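Local atomic coordinates of BugD (PDB entry 2F5X), a protein that binds aspartic acid as a periplasmic solute receptor and probably delivers it to a transporter of the tripartite tricarboxylate transporter family. Residues Q269-M272 with K273-A277; P176-N179 with D180-K184. One frame throughout, in Å; residues are numbered along the deposited sequence.

Interaction 1: Q269-M272 with K273-A277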
ATOM      1  N   GLN A 269      -4.820   8.202 -14.983  1.00 12.73           N
ATOM      2  CA  GLN A 269      -3.370   8.109 -15.198  1.00 12.86           C
ATOM      3  C   GLN A 269      -2.609   9.397 -14.850  1.00 13.28           C
ATOM      4  O   GLN A 269      -1.501   9.328 -14.306  1.00 13.22           O
ATOM      5  CB  GLN A 269      -3.055   7.633 -16.628  1.00 13.21           C
ATOM      6  CG  GLN A 269      -3.430   6.159 -16.861  1.00 13.46           C
ATOM      7  CD  GLN A 269      -2.279   5.291 -17.373  1.00 13.99           C
ATOM      8  OE1 GLN A 269      -2.507   4.162 -17.841  1.00 15.70           O
ATOM      9  NE2 GLN A 269      -1.058   5.801 -17.292  1.00 12.97           N
ATOM     10  N   GLU A 270      -3.205  10.556 -15.137  1.00 13.49           N
ATOM     11  CA  GLU A 270      -2.592  11.834 -14.769  1.00 14.39           C
ATOM     12  C   GLU A 270      -2.451  11.960 -13.257  1.00 13.96           C
ATOM     13  O   GLU A 270      -1.388  12.351 -12.758  1.00 13.52           O
ATOM     14  CB  GLU A 270      -3.382  13.024 -15.322  1.00 15.31           C
ATOM     15  CG  GLU A 270      -2.732  14.388 -15.076  1.00 20.48           C
ATOM     16  CD  GLU A 270      -1.242  14.443 -15.419  1.00 25.83           C
ATOM     17  OE1 GLU A 270      -0.825  13.898 -16.471  1.00 29.03           O
ATOM     18  OE2 GLU A 270      -0.478  15.040 -14.625  1.00 29.74           O
ATOM     19  N   ARG A 271      -3.519  11.625 -12.535  1.00 13.96           N
ATOM     20  CA  ARG A 271      -3.488  11.696 -11.074  1.00 13.91           C
ATOM     21  C   ARG A 271      -2.457  10.729 -10.510  1.00 13.37           C
ATOM     22  O   ARG A 271      -1.691  11.092  -9.616  1.00 12.86           O
ATOM     23  CB  ARG A 271      -4.869  11.454 -10.448  1.00 14.39           C
ATOM     24  CG  ARG A 271      -4.880  11.597  -8.904  1.00 17.55           C
ATOM     25  CD  ARG A 271      -4.577  13.008  -8.399  1.00 25.03           C
ATOM     26  NE  ARG A 271      -4.700  13.125  -6.945  1.00 29.27           N
ATOM     27  CZ  ARG A 271      -3.994  13.972  -6.186  1.00 31.27           C
ATOM     28  NH1 ARG A 271      -3.097  14.787  -6.730  1.00 32.52           N
ATOM     29  NH2 ARG A 271      -4.181  13.998  -4.874  1.00 33.57           N
HETATM   30  N   MSE A 272      -2.423   9.508 -11.045  1.00 12.39           N
HETATM   31  CA  MSE A 272      -1.427   8.528 -10.606  1.00 12.36           C
HETATM   32  C   MSE A 272      -0.000   9.000 -10.883  1.00 12.68           C
HETATM   33  O   MSE A 272       0.876   8.899 -10.012  1.00 13.05           O
HETATM   34  CB  MSE A 272      -1.675   7.149 -11.241  1.00 11.95           C
HETATM   35  CG  MSE A 272      -2.967   6.462 -10.752  1.00 12.16           C
HETATM   36 SE   MSE A 272      -3.150   6.265  -8.795  1.00 13.77          SE
HETATM   37  CE  MSE A 272      -4.369   7.798  -8.442  1.00 15.40           C
ATOM     38  N   LYS A 273       0.220   9.552 -12.077  1.00 12.69           N
ATOM     39  CA  LYS A 273       1.540  10.060 -12.455  1.00 13.53           C
ATOM     40  C   LYS A 273       2.014  11.155 -11.490  1.00 13.55           C
ATOM     41  O   LYS A 273       3.148  11.128 -11.009  1.00 13.25           O
ATOM     42  CB  LYS A 273       1.515  10.571 -13.902  1.00 13.92           C
ATOM     43  CG  LYS A 273       2.856  11.071 -14.404  1.00 16.74           C
ATOM     44  CD  LYS A 273       2.719  11.792 -15.749  1.00 21.34           C
ATOM     45  CE  LYS A 273       4.071  12.264 -16.257  1.00 24.39           C
ATOM     46  NZ  LYS A 273       4.582  13.417 -15.445  1.00 28.40           N
ATOM     47  N   GLN A 274       1.121  12.088 -11.173  1.00 13.45           N
ATOM     48  CA  GLN A 274       1.445  13.170 -10.242  1.00 14.58           C
ATOM     49  C   GLN A 274       1.826  12.627  -8.868  1.00 13.93           C
ATOM     50  O   GLN A 274       2.701  13.182  -8.200  1.00 14.61           O
ATOM     51  CB  GLN A 274       0.266  14.122 -10.104  1.00 14.92           C
ATOM     52  CG  GLN A 274       0.010  14.957 -11.353  1.00 19.66           C
ATOM     53  CD  GLN A 274      -1.258  15.780 -11.256  1.00 24.52           C
ATOM     54  OE1 GLN A 274      -2.224  15.364 -10.612  1.00 27.93           O
ATOM     55  NE2 GLN A 274      -1.265  16.948 -11.900  1.00 27.26           N
ATOM     56  N   LEU A 275       1.177  11.534  -8.472  1.00 13.12           N
ATOM     57  CA  LEU A 275       1.403  10.908  -7.170  1.00 12.73           C
ATOM     58  C   LEU A 275       2.491   9.840  -7.179  1.00 12.56           C
ATOM     59  O   LEU A 275       2.719   9.183  -6.165  1.00 12.34           O
ATOM     60  CB  LEU A 275       0.099  10.319  -6.623  1.00 12.83           C
ATOM     61  CG  LEU A 275      -1.010  11.310  -6.255  1.00 13.66           C
ATOM     62  CD1 LEU A 275      -2.239  10.517  -5.847  1.00 15.44           C
ATOM     63  CD2 LEU A 275      -0.574  12.274  -5.144  1.00 15.13           C
ATOM     64  N   GLY A 276       3.149   9.663  -8.323  1.00 12.16           N
ATOM     65  CA  GLY A 276       4.303   8.782  -8.421  1.00 12.38           C
ATOM     66  C   GLY A 276       3.976   7.312  -8.599  1.00 12.82           C
ATOM     67  O   GLY A 276       4.877   6.460  -8.554  1.00 12.75           O
ATOM     68  N   ALA A 277       2.697   7.015  -8.818  1.00 12.44           N
ATOM     69  CA  ALA A 277       2.250   5.641  -9.019  1.00 12.77           C
ATOM     70  C   ALA A 277       2.390   5.212 -10.470  1.00 13.15           C
ATOM     71  O   ALA A 277       2.034   5.960 -11.387  1.00 14.12           O
ATOM     72  CB  ALA A 277       0.807   5.469  -8.555  1.00 12.49           C
TER
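Arg271 reaches along the surface of helix 266-274 and lays its guanidinium group over Leu275, one turn later. Its CB leads away from that residue. CG lies anti to the backbone N (chi1 -177°), and a bend at chi2 (65°) turns the chain toward the helix end. CG is 4.2 Å from Leu275 CD1. CD passes the amide oxygen of Gln274. NE sits 3.8 Å from Leu275 CD1. At the tip, CZ keeps both methyl groups of Leu275 close, and NH1 is 3.9 Å from Leu275 CD2. Leu275 CD1 thus covers one face of the guanidinium, offset toward its rim. Gln274 OE1 lies at the edge, near the guanidinium plane. The two flat groups stand almost perpendicular (88°).

Just past these residues in the chain, the helix ends in a Schellman motif. Gly276 has positive phi and leaves the helical path. Gly276 N bonds to Lys273 O at 3.1 Å, and Ala277 N bonds back to Met272 O at 2.9 Å. The second donor sits above the carbonyl plane. Met272 O also takes a weak bond from Leu275 N. The reversal brings Ala277 against Met272, a selenomethionine. This is the hydrophobic pair expected of the motif. Their CB atoms are 4.0 Å apart, and Met272 SE also touches Ala277 CB. Met272 CE comes 4.3 Å from Leu275 CD1.

On the exposed flank, Glu270 OE2 approaches Gln274 CG, with the carboxylate and amide planes nearly perpendicular. The buried side is covered by helices and by strand 102-117, where Met272 meets Val109 and Ala277 meets Val111. Arg271 and Met272 both touch Ser37 of helix 30-46. Leu275 packs on Thr194 and Gln198 of helix 193-201, and its carbonyl O is hydrogen-bonded by Thr193 OG1.

Interaction 2: P176-N179 with D180-K184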
ATOM      1  N   PRO A 176      -4.312   8.901   9.194  1.00 10.14           N
ATOM      2  CA  PRO A 176      -4.194   9.278  10.615  1.00 10.00           C
ATOM      3  C   PRO A 176      -2.740   9.327  11.094  1.00  9.97           C
ATOM      4  O   PRO A 176      -2.405  10.184  11.920  1.00  9.79           O
ATOM      5  CB  PRO A 176      -4.966   8.180  11.362  1.00 10.60           C
ATOM      6  CG  PRO A 176      -5.195   7.106  10.401  1.00 11.35           C
ATOM      7  CD  PRO A 176      -5.145   7.700   9.019  1.00  9.80           C
ATOM      8  N   ALA A 177      -1.889   8.439  10.585  1.00  9.03           N
ATOM      9  CA  ALA A 177      -0.470   8.486  10.968  1.00  9.22           C
ATOM     10  C   ALA A 177       0.156   9.802  10.520  1.00  9.28           C
ATOM     11  O   ALA A 177       0.869  10.445  11.292  1.00  9.47           O
ATOM     12  CB  ALA A 177       0.282   7.312  10.395  1.00  9.18           C
HETATM   13  N   MSE A 178      -0.126  10.201   9.279  1.00  9.41           N
HETATM   14  CA  MSE A 178       0.375  11.470   8.743  1.00  9.97           C
HETATM   15  C   MSE A 178      -0.086  12.667   9.573  1.00 10.75           C
HETATM   16  O   MSE A 178       0.696  13.602   9.809  1.00 10.60           O
HETATM   17  CB  MSE A 178      -0.046  11.663   7.280  1.00 10.00           C
HETATM   18  CG  MSE A 178       0.438  12.979   6.672  1.00 10.02           C
HETATM   19 SE   MSE A 178       2.383  13.121   6.515  1.00 12.15          SE
HETATM   20  CE  MSE A 178       2.584  12.001   4.877  1.00 10.11           C
ATOM     21  N   ASN A 179      -1.345  12.635  10.014  1.00 11.53           N
ATOM     22  CA  ASN A 179      -1.858  13.666  10.917  1.00 13.21           C
ATOM     23  C   ASN A 179      -0.941  13.820  12.130  1.00 12.84           C
ATOM     24  O   ASN A 179      -0.568  14.934  12.501  1.00 13.03           O
ATOM     25  CB  ASN A 179      -3.269  13.317  11.407  1.00 14.51           C
ATOM     26  CG  ASN A 179      -4.334  13.496  10.346  1.00 19.20           C
ATOM     27  OD1 ASN A 179      -5.256  12.669  10.233  1.00 24.29           O
ATOM     28  ND2 ASN A 179      -4.241  14.581   9.572  1.00 22.87           N
ATOM     29  N   ASP A 180      -0.589  12.697  12.747  1.00 12.13           N
ATOM     30  CA  ASP A 180       0.261  12.726  13.927  1.00 12.35           C
ATOM     31  C   ASP A 180       1.687  13.154  13.586  1.00 12.29           C
ATOM     32  O   ASP A 180       2.329  13.857  14.374  1.00 12.37           O
ATOM     33  CB  ASP A 180       0.258  11.380  14.651  1.00 12.47           C
ATOM     34  CG  ASP A 180      -0.827  11.285  15.707  1.00 13.81           C
ATOM     35  OD1 ASP A 180      -1.669  12.207  15.804  1.00 17.09           O
ATOM     36  OD2 ASP A 180      -0.903  10.326  16.495  1.00 14.64           O
ATOM     37  N   LEU A 181       2.185  12.741  12.421  1.00 11.51           N
ATOM     38  CA  LEU A 181       3.530  13.141  12.005  1.00 12.31           C
ATOM     39  C   LEU A 181       3.586  14.654  11.793  1.00 12.67           C
ATOM     40  O   LEU A 181       4.500  15.333  12.282  1.00 12.96           O
ATOM     41  CB  LEU A 181       3.948  12.397  10.731  1.00 12.47           C
ATOM     42  CG  LEU A 181       5.401  12.558  10.282  1.00 13.90           C
ATOM     43  CD1 LEU A 181       6.274  11.549  10.986  1.00 17.39           C
ATOM     44  CD2 LEU A 181       5.497  12.346   8.776  1.00 17.74           C
ATOM     45  N   LEU A 182       2.587  15.185  11.090  1.00 12.86           N
ATOM     46  CA  LEU A 182       2.483  16.630  10.892  1.00 13.51           C
ATOM     47  C   LEU A 182       2.323  17.363  12.218  1.00 14.25           C
ATOM     48  O   LEU A 182       2.817  18.485  12.374  1.00 15.15           O
ATOM     49  CB  LEU A 182       1.324  16.978   9.951  1.00 13.50           C
ATOM     50  CG  LEU A 182       1.476  16.545   8.494  1.00 13.26           C
ATOM     51  CD1 LEU A 182       0.154  16.744   7.751  1.00 13.01           C
ATOM     52  CD2 LEU A 182       2.595  17.292   7.792  1.00 15.91           C
ATOM     53  N   GLY A 183       1.667  16.714  13.175  1.00 14.65           N
ATOM     54  CA  GLY A 183       1.442  17.282  14.497  1.00 15.27           C
ATOM     55  C   GLY A 183       2.613  17.090  15.441  1.00 15.69           C
ATOM     56  O   GLY A 183       2.542  17.498  16.607  1.00 16.01           O
ATOM     57  N   LYS A 184       3.685  16.478  14.929  1.00 15.67           N
ATOM     58  CA  LYS A 184       4.906  16.188  15.696  1.00 16.22           C
ATOM     59  C   LYS A 184       4.666  15.236  16.877  1.00 16.14           C
ATOM     60  O   LYS A 184       5.413  15.259  17.857  1.00 17.03           O
ATOM     61  CB  LYS A 184       5.618  17.499  16.123  1.00 16.65           C
ATOM     62  CG  LYS A 184       5.984  18.359  14.917  1.00 17.93           C
ATOM     63  CD  LYS A 184       6.445  19.758  15.256  1.00 21.99           C
ATOM     64  CE  LYS A 184       6.835  20.477  13.968  1.00 22.98           C
ATOM     65  NZ  LYS A 184       7.482  21.797  14.224  1.00 26.40           N
TER
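Met178, a selenomethionine, meets both Leu181 and Leu182 on the inner side of helix 174-182. A chi1 near 180° (179°) turns CG away from the backbone N and puts it 3.9 Å from Leu182 CD1. The bend at chi2 (65°) then sets SE 3.9 Å from Leu181 CD2, where it also touches Leu182 CG. The selenium end therefore touches both leucines, crossing each at a slant. Leu182 CG also rests against the backbone, 3.3 Å from Met178 O.

That same oxygen receives a nearly straight bond from Leu182 N (2.8 Å, N-H...O 174°). Leu181 N bonds to Ala177 O in the carbonyl plane at 2.9 Å. The helix carries the chain from strand 167-170 to strand 188-192. Both strands run parallel to strand 141-144, which lies between them, so the unit is a beta-alpha-beta crossover. Helix 174-182 ends in a Schellman motif, with Lys184 in positive phi and Lys184 N bonded to Leu181 O. Gly183 N still reaches Asn179 O, through a more bent bond.

Further out, Met178 packs on Met189 and Asp191 of strand 188-192, and on Asn195, Thr196 and Gln199 of helix 193-201. Leu181 meets Ile116 of strand 102-117. On another flank, Asp180 CB lies over Ala177 O at 3.5 Å, and Asp180 OD2 is fixed by a hydrogen bond with Tyr171 OH. Ala177 also touches Tyr171. At the start of the helix, Gly173 and Thr174 line the aspartic acid pocket, and the Pro176 side chain lies about 6 Å from that ligand.

How the interactions relate
From the N terminus, interaction 2 comes first, in helix 174-182, and interaction 1 follows near the end of helix 266-274. Each is local, so neither closes a long loop. They lie in series, and they neither nest nor cross. Their centres are about 23 Å apart and their nearest atoms about 11 Å, so they do not touch. Helix 193-201 links them indirectly: it is touched by both, by Met178 and Leu182 on one hand and by Arg271, Leu275 and Ala277 on the other. Both also reach the long strand 102-117. Interaction 1 adds helix 30-46, while interaction 2 adds strand 188-192, which carries Cys190 of the disulfide with Cys154.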